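Local atomic coordinates of carboxysome shell vertex protein CcmL (Gloeobacter violaceus, PDB entry 4JW0), a protein that probably forms the pentameric vertices of the shell of the carboxysome, the polyhedral inclusion in which RuBisCO is sequestered. Residues L25-I30 and V55-G60; Q39-A44 and P73-V78. One frame throughout, in Å; residues are numbered along the deposited sequence.

Contact 1 (L25-I30 and V55-G60); sequences LLLQLI and VLFSRG
Leu27 and Leu29 meet Phe57 in the interior of the OB-fold barrel, where the strands holding 25-30 and 55-59 face each other across the core. Their axes pass 9.5 Å apart at 98°, too far for backbone bonding, and no hydrogen bond links the two segments. The apolar contacts do the joining. CD1 of Leu27 lies over one face of the Phe57 ring, a CH-pi contact 4.1 Å from the centroid, and also reaches Val55 CG2 at 3.9 Å. Leu29 comes in roughly at right angles to Phe57 and sets its CD1 at the ring edge, 3.7 Å from CZ. Phe57 CG stands between the backbone N and the carbonyl carbon (chi1 72°), which turns the ring across the space between the strands to serve both leucines. Replacing this ring with an alanine is likely to open a gap between the two strands and leave the Leu27 and Leu29 methyls without the surface they share. Polar chemistry begins at the margin: the partly exposed Arg59 lays one face of its guanidinium on Phe57 CE2 and forms a salt bridge through NH2 with Glu41. That same NH2 lies 4.1 Å from Leu29 CD2.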
ATOM      1  N   LEU A  25       0.016 -15.354 -12.691  1.00 18.24           N
ATOM      2  CA  LEU A  25       1.032 -16.205 -12.081  1.00 19.06           C
ATOM      3  C   LEU A  25       1.000 -16.100 -10.568  1.00 23.09           C
ATOM      4  O   LEU A  25       0.938 -15.010 -10.017  1.00 21.54           O
ATOM      5  CB  LEU A  25       2.435 -15.821 -12.558  1.00 25.19           C
ATOM      6  CG  LEU A  25       2.830 -16.153 -13.991  1.00 27.81           C
ATOM      7  CD1 LEU A  25       4.290 -15.784 -14.207  1.00 24.50           C
ATOM      8  CD2 LEU A  25       2.588 -17.616 -14.303  1.00 28.89           C
ATOM      9  N   LEU A  26       1.055 -17.248  -9.905  1.00 21.95           N
ATOM     10  CA  LEU A  26       1.234 -17.293  -8.468  1.00 19.22           C
ATOM     11  C   LEU A  26       2.716 -17.147  -8.149  1.00 23.40           C
ATOM     12  O   LEU A  26       3.531 -17.978  -8.545  1.00 22.19           O
ATOM     13  CB  LEU A  26       0.702 -18.613  -7.913  1.00 23.73           C
ATOM     14  CG  LEU A  26       0.981 -18.885  -6.439  1.00 29.67           C
ATOM     15  CD1 LEU A  26       0.174 -17.934  -5.579  1.00 25.79           C
ATOM     16  CD2 LEU A  26       0.668 -20.330  -6.102  1.00 30.18           C
ATOM     17  N   LEU A  27       3.057 -16.078  -7.438  1.00 20.40           N
ATOM     18  CA  LEU A  27       4.436 -15.787  -7.078  1.00 20.51           C
ATOM     19  C   LEU A  27       4.645 -15.967  -5.587  1.00 23.26           C
ATOM     20  O   LEU A  27       3.855 -15.479  -4.779  1.00 22.52           O
ATOM     21  CB  LEU A  27       4.799 -14.341  -7.436  1.00 22.49           C
ATOM     22  CG  LEU A  27       4.584 -13.852  -8.869  1.00 18.77           C
ATOM     23  CD1 LEU A  27       5.059 -12.417  -8.987  1.00 20.89           C
ATOM     24  CD2 LEU A  27       5.313 -14.741  -9.864  1.00 19.64           C
ATOM     25  N   GLN A  28       5.722 -16.653  -5.223  1.00 20.78           N
ATOM     26  CA  GLN A  28       6.132 -16.731  -3.829  1.00 21.19           C
ATOM     27  C   GLN A  28       7.207 -15.694  -3.547  1.00 15.87           C
ATOM     28  O   GLN A  28       8.192 -15.601  -4.275  1.00 20.30           O
ATOM     29  CB  GLN A  28       6.666 -18.125  -3.498  1.00 18.67           C
ATOM     30  CG  GLN A  28       7.170 -18.249  -2.079  1.00 20.60           C
ATOM     31  CD  GLN A  28       7.577 -19.670  -1.725  1.00 27.55           C
ATOM     32  OE1 GLN A  28       7.939 -20.461  -2.594  1.00 26.90           O
ATOM     33  NE2 GLN A  28       7.517 -19.995  -0.446  1.00 24.02           N
ATOM     34  N   LEU A  29       7.021 -14.913  -2.490  1.00 17.92           N
ATOM     35  CA  LEU A  29       7.996 -13.891  -2.142  1.00 20.32           C
ATOM     36  C   LEU A  29       9.325 -14.516  -1.751  1.00 24.02           C
ATOM     37  O   LEU A  29       9.379 -15.578  -1.117  1.00 21.64           O
ATOM     38  CB  LEU A  29       7.487 -13.006  -1.005  1.00 19.12           C
ATOM     39  CG  LEU A  29       6.581 -11.825  -1.376  1.00 26.64           C
ATOM     40  CD1 LEU A  29       7.393 -10.721  -2.023  1.00 29.28           C
ATOM     41  CD2 LEU A  29       5.448 -12.264  -2.288  1.00 24.00           C
ATOM     42  N   ILE A  30      10.395 -13.843  -2.152  1.00 20.53           N
ATOM     43  CA  ILE A  30      11.750 -14.229  -1.802  1.00 21.57           C
ATOM     44  C   ILE A  30      12.292 -13.184  -0.836  1.00 27.05           C
ATOM     45  O   ILE A  30      12.046 -11.985  -1.013  1.00 25.92           O
ATOM     46  CB  ILE A  30      12.641 -14.292  -3.051  1.00 24.71           C
ATOM     47  CG1 ILE A  30      12.195 -15.433  -3.968  1.00 21.05           C
ATOM     48  CG2 ILE A  30      14.107 -14.438  -2.667  1.00 24.78           C
ATOM     49  CD1 ILE A  30      12.303 -16.802  -3.342  1.00 25.08           C
ATOM     50  N   VAL A  55      11.454 -13.481 -10.557  1.00 23.15           N
ATOM     51  CA  VAL A  55      10.995 -12.295 -11.258  1.00 19.06           C
ATOM     52  C   VAL A  55      11.010 -11.078 -10.346  1.00 17.76           C
ATOM     53  O   VAL A  55      10.952 -11.197  -9.118  1.00 18.92           O
ATOM     54  CB  VAL A  55       9.560 -12.477 -11.802  1.00 18.80           C
ATOM     55  CG1 VAL A  55       9.495 -13.655 -12.748  1.00 20.51           C
ATOM     56  CG2 VAL A  55       8.569 -12.647 -10.654  1.00 21.21           C
ATOM     57  N   LEU A  56      11.101  -9.903 -10.957  1.00 20.21           N
ATOM     58  CA  LEU A  56      10.781  -8.664 -10.272  1.00 18.06           C
ATOM     59  C   LEU A  56       9.322  -8.368 -10.548  1.00 17.30           C
ATOM     60  O   LEU A  56       8.856  -8.538 -11.682  1.00 16.51           O
ATOM     61  CB  LEU A  56      11.618  -7.504 -10.799  1.00 23.54           C
ATOM     62  CG  LEU A  56      13.077  -7.388 -10.372  1.00 26.79           C
ATOM     63  CD1 LEU A  56      13.706  -6.211 -11.120  1.00 27.93           C
ATOM     64  CD2 LEU A  56      13.219  -7.213  -8.864  1.00 22.05           C
ATOM     65  N   PHE A  57       8.593  -7.934  -9.527  1.00 18.51           N
ATOM     66  CA  PHE A  57       7.210  -7.540  -9.735  1.00 16.71           C
ATOM     67  C   PHE A  57       6.881  -6.273  -8.971  1.00 18.51           C
ATOM     68  O   PHE A  57       7.489  -5.971  -7.940  1.00 17.63           O
ATOM     69  CB  PHE A  57       6.235  -8.676  -9.392  1.00 19.40           C
ATOM     70  CG  PHE A  57       6.106  -8.965  -7.920  1.00 19.54           C
ATOM     71  CD1 PHE A  57       7.017  -9.793  -7.282  1.00 17.67           C
ATOM     72  CD2 PHE A  57       5.050  -8.440  -7.184  1.00 23.07           C
ATOM     73  CE1 PHE A  57       6.895 -10.077  -5.930  1.00 20.50           C
ATOM     74  CE2 PHE A  57       4.922  -8.720  -5.830  1.00 21.90           C
ATOM     75  CZ  PHE A  57       5.848  -9.538  -5.203  1.00 24.50           C
ATOM     76  N   SER A  58       5.934  -5.524  -9.522  1.00 17.50           N
ATOM     77  CA  SER A  58       5.487  -4.272  -8.939  1.00 16.06           C
ATOM     78  C   SER A  58       4.048  -4.405  -8.514  1.00 19.93           C
ATOM     79  O   SER A  58       3.310  -5.238  -9.051  1.00 17.93           O
ATOM     80  CB  SER A  58       5.606  -3.142  -9.955  1.00 19.56           C
ATOM     81  OG  SER A  58       6.960  -2.893 -10.255  1.00 19.33           O
ATOM     82  N   ARG A  59       3.657  -3.564  -7.562  1.00 17.45           N
ATOM     83  CA  ARG A  59       2.302  -3.543  -7.034  1.00 16.27           C
ATOM     84  C   ARG A  59       1.691  -2.170  -7.219  1.00 19.29           C
ATOM     85  O   ARG A  59       2.406  -1.164  -7.305  1.00 18.83           O
ATOM     86  CB  ARG A  59       2.302  -3.871  -5.545  1.00 19.13           C
ATOM     87  CG  ARG A  59       2.776  -5.260  -5.185  1.00 23.52           C
ATOM     88  CD  ARG A  59       3.096  -5.310  -3.691  1.00 35.65           C
ATOM     89  NE  ARG A  59       2.903  -6.642  -3.123  1.00 42.36           N
ATOM     90  CZ  ARG A  59       3.856  -7.384  -2.559  1.00 55.54           C
ATOM     91  NH1 ARG A  59       5.110  -6.947  -2.465  1.00 48.47           N
ATOM     92  NH2 ARG A  59       3.554  -8.584  -2.081  1.00 34.64           N
ATOM     93  N   GLY A  60       0.365  -2.133  -7.266  1.00 16.94           N
ATOM     94  CA  GLY A  60      -0.373  -0.889  -7.361  1.00 15.97           C
ATOM     95  C   GLY A  60      -0.632  -0.473  -8.796  1.00 18.87           C
ATOM     96  O   GLY A  60      -0.633  -1.305  -9.701  1.00 18.28           O
TER

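Contact 2 (Q39-A44 and P73-V78); sequences QYEVAA and PVDAVV
Ala43 and Ala76 point their methyls toward each other's strands, CB to CB 4.0 Å, where an OB-fold barrel closes on itself. Val78 places CG2 beside the Ala43 methyl, and Ala76 CB also rests against Glu41 CG at 3.8 Å. Small side chains suit this close crossing, because 39-44 and 76-78, from the two ends of the five-strand order, come near enough here for their backbones to join through a single bridge between Ala44 and Val77. Two hydrogen bonds make the seam, Ala44 N to Ala76 O at 3.0 Å and Val78 N to Ala44 O at 2.9 Å. Glu41 reaches toward Asp75 because its chain leaves with CG opposite the backbone N (chi1 -172°) and then bends at chi2. Its OE2 lies 4.3 Å from OD1 of Asp75, a buried like-charge approach that is probably eased by the amino terminus of Met1 of a neighbouring subunit, which bonds both of these oxygens. The acids thus suit their place by receiving a positive group from across the pentamer interface. A water links Glu41 to the backbone beside it, lying 2.8 Å from Glu41 OE2 and equally far from the backbone O of Asp75.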
ATOM      1  N   GLN A  39       4.745 -15.739   2.219  1.00 25.84           N
ATOM      2  CA  GLN A  39       3.911 -14.781   1.493  1.00 22.02           C
ATOM      3  C   GLN A  39       3.857 -15.031  -0.019  1.00 23.02           C
ATOM      4  O   GLN A  39       4.813 -15.511  -0.616  1.00 21.41           O
ATOM      5  CB  GLN A  39       4.421 -13.364   1.751  1.00 26.15           C
ATOM      6  CG  GLN A  39       4.130 -12.838   3.150  1.00 37.25           C
ATOM      7  CD  GLN A  39       4.942 -13.529   4.234  1.00 53.64           C
ATOM      8  OE1 GLN A  39       6.117 -13.845   4.043  1.00 45.41           O
ATOM      9  NE2 GLN A  39       4.316 -13.762   5.385  1.00 55.00           N
ATOM     10  N   TYR A  40       2.733 -14.676  -0.634  1.00 20.52           N
ATOM     11  CA  TYR A  40       2.565 -14.814  -2.080  1.00 17.46           C
ATOM     12  C   TYR A  40       1.840 -13.597  -2.675  1.00 19.67           C
ATOM     13  O   TYR A  40       1.222 -12.799  -1.963  1.00 21.87           O
ATOM     14  CB  TYR A  40       1.768 -16.081  -2.402  1.00 19.69           C
ATOM     15  CG  TYR A  40       0.287 -15.905  -2.165  1.00 20.21           C
ATOM     16  CD1 TYR A  40      -0.267 -16.145  -0.911  1.00 23.52           C
ATOM     17  CD2 TYR A  40      -0.550 -15.472  -3.182  1.00 21.79           C
ATOM     18  CE1 TYR A  40      -1.616 -15.969  -0.682  1.00 20.55           C
ATOM     19  CE2 TYR A  40      -1.906 -15.294  -2.963  1.00 24.46           C
ATOM     20  CZ  TYR A  40      -2.430 -15.541  -1.707  1.00 24.19           C
ATOM     21  OH  TYR A  40      -3.774 -15.358  -1.476  1.00 23.55           O
ATOM     22  N   GLU A  41       1.927 -13.475  -3.991  1.00 17.54           N
ATOM     23  CA  GLU A  41       1.163 -12.486  -4.741  1.00 18.89           C
ATOM     24  C   GLU A  41       0.797 -13.122  -6.065  1.00 19.92           C
ATOM     25  O   GLU A  41       1.585 -13.893  -6.622  1.00 22.72           O
ATOM     26  CB  GLU A  41       1.999 -11.222  -4.991  1.00 20.42           C
ATOM     27  CG  GLU A  41       1.214 -10.056  -5.611  1.00 23.09           C
ATOM     28  CD  GLU A  41       0.420  -9.252  -4.578  1.00 27.93           C
ATOM     29  OE1 GLU A  41       0.789  -9.272  -3.387  1.00 34.52           O
ATOM     30  OE2 GLU A  41      -0.575  -8.592  -4.952  1.00 31.08           O
ATOM     31  N   VAL A  42      -0.401 -12.836  -6.563  1.00 17.34           N
ATOM     32  CA  VAL A  42      -0.770 -13.248  -7.913  1.00 19.15           C
ATOM     33  C   VAL A  42      -0.589 -12.048  -8.834  1.00 17.65           C
ATOM     34  O   VAL A  42      -1.154 -10.979  -8.599  1.00 20.62           O
ATOM     35  CB  VAL A  42      -2.214 -13.777  -7.991  1.00 20.38           C
ATOM     36  CG1 VAL A  42      -2.545 -14.200  -9.408  1.00 18.86           C
ATOM     37  CG2 VAL A  42      -2.405 -14.946  -7.033  1.00 22.42           C
ATOM     38  N   ALA A  43       0.220 -12.223  -9.870  1.00 19.30           N
ATOM     39  CA  ALA A  43       0.594 -11.121 -10.738  1.00 18.89           C
ATOM     40  C   ALA A  43       0.260 -11.401 -12.196  1.00 22.38           C
ATOM     41  O   ALA A  43       0.321 -12.541 -12.659  1.00 21.85           O
ATOM     42  CB  ALA A  43       2.080 -10.824 -10.586  1.00 20.06           C
ATOM     43  N   ALA A  44      -0.103 -10.348 -12.914  1.00 19.38           N
ATOM     44  CA  ALA A  44      -0.270 -10.429 -14.355  1.00 24.66           C
ATOM     45  C   ALA A  44       1.098 -10.599 -15.004  1.00 22.35           C
ATOM     46  O   ALA A  44       2.052  -9.897 -14.658  1.00 21.67           O
ATOM     47  CB  ALA A  44      -0.948  -9.184 -14.881  1.00 22.16           C
ATOM     48  N   PRO A  73      -8.397  -3.698 -13.850  1.00 19.58           N
ATOM     49  CA  PRO A  73      -8.342  -3.707 -12.382  1.00 17.87           C
ATOM     50  C   PRO A  73      -7.260  -4.647 -11.852  1.00 17.89           C
ATOM     51  O   PRO A  73      -7.543  -5.561 -11.072  1.00 21.99           O
ATOM     52  CB  PRO A  73      -9.741  -4.187 -11.984  1.00 20.26           C
ATOM     53  CG  PRO A  73     -10.201  -5.008 -13.145  1.00 23.50           C
ATOM     54  CD  PRO A  73      -9.594  -4.388 -14.368  1.00 19.53           C
ATOM     55  N   VAL A  74      -6.022  -4.402 -12.274  1.00 18.09           N
ATOM     56  CA  VAL A  74      -4.882  -5.219 -11.865  1.00 15.93           C
ATOM     57  C   VAL A  74      -3.949  -4.417 -10.965  1.00 15.39           C
ATOM     58  O   VAL A  74      -3.710  -3.231 -11.204  1.00 21.17           O
ATOM     59  CB  VAL A  74      -4.075  -5.732 -13.078  1.00 24.53           C
ATOM     60  CG1 VAL A  74      -4.865  -6.775 -13.823  1.00 40.87           C
ATOM     61  CG2 VAL A  74      -3.691  -4.581 -14.006  1.00 23.75           C
ATOM     62  N   ASP A  75      -3.407  -5.073  -9.942  1.00 19.01           N
ATOM     63  CA  ASP A  75      -2.600  -4.384  -8.941  1.00 19.22           C
ATOM     64  C   ASP A  75      -1.247  -5.058  -8.700  1.00 16.97           C
ATOM     65  O   ASP A  75      -0.556  -4.747  -7.728  1.00 17.61           O
ATOM     66  CB  ASP A  75      -3.369  -4.289  -7.624  1.00 21.20           C
ATOM     67  CG  ASP A  75      -3.524  -5.639  -6.950  1.00 25.19           C
ATOM     68  OD1 ASP A  75      -3.301  -6.662  -7.634  1.00 22.69           O
ATOM     69  OD2 ASP A  75      -3.850  -5.682  -5.741  1.00 23.60           O
ATOM     70  N   ALA A  76      -0.879  -5.988  -9.576  1.00 17.52           N
ATOM     71  CA  ALA A  76       0.430  -6.624  -9.503  1.00 18.84           C
ATOM     72  C   ALA A  76       0.838  -7.079 -10.889  1.00 16.10           C
ATOM     73  O   ALA A  76       0.036  -7.643 -11.636  1.00 17.74           O
ATOM     74  CB  ALA A  76       0.413  -7.787  -8.540  1.00 17.58           C
ATOM     75  N   VAL A  77       2.092  -6.824 -11.232  1.00 16.87           N
ATOM     76  CA  VAL A  77       2.583  -7.087 -12.572  1.00 19.35           C
ATOM     77  C   VAL A  77       4.016  -7.611 -12.527  1.00 19.44           C
ATOM     78  O   VAL A  77       4.853  -7.101 -11.786  1.00 17.51           O
ATOM     79  CB  VAL A  77       2.530  -5.806 -13.439  1.00 18.50           C
ATOM     80  CG1 VAL A  77       3.411  -4.711 -12.836  1.00 22.02           C
ATOM     81  CG2 VAL A  77       2.937  -6.101 -14.863  1.00 20.65           C
ATOM     82  N   VAL A  78       4.283  -8.637 -13.327  1.00 17.90           N
ATOM     83  CA  VAL A  78       5.639  -9.123 -13.529  1.00 15.90           C
ATOM     84  C   VAL A  78       6.312  -8.166 -14.498  1.00 14.58           C
ATOM     85  O   VAL A  78       5.809  -7.946 -15.598  1.00 17.88           O
ATOM     86  CB  VAL A  78       5.645 -10.546 -14.142  1.00 18.22           C
ATOM     87  CG1 VAL A  78       7.058 -10.985 -14.497  1.00 19.90           C
ATOM     88  CG2 VAL A  78       4.997 -11.544 -13.190  1.00 20.21           C
TER
HETATM   89  O   HOH W   1      -3.170  -7.229  -3.837  1.00 33.31           O
HETATM   90  O   HOH W   2      -0.564  -5.819  -5.143  1.00 36.03           O

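In the fold
Both contacts are buried within one OB-fold barrel, their centres about 6 Å apart, but they join its strands differently. Contact 1 spans the hydrophobic interior, whereas contact 2 closes the barrel wall between its outermost strands, so leucines and a phenylalanine give way to alanines, backbone bonds and two buried acids. The elements interlock: 24-30 neighbours 39-44 in the sheet and 54-59 neighbours 76-81, with Leu27 N 2.8 Å from Glu41 O, a probable hydrogen bond. Gly60 N and Asp75 O, also 2.8 Å apart, probably make another. At the pentamer interface, polar bonds join apolar packing: Asp75 OD2 of a neighbouring subunit accepts a hydrogen bond from Arg59 N.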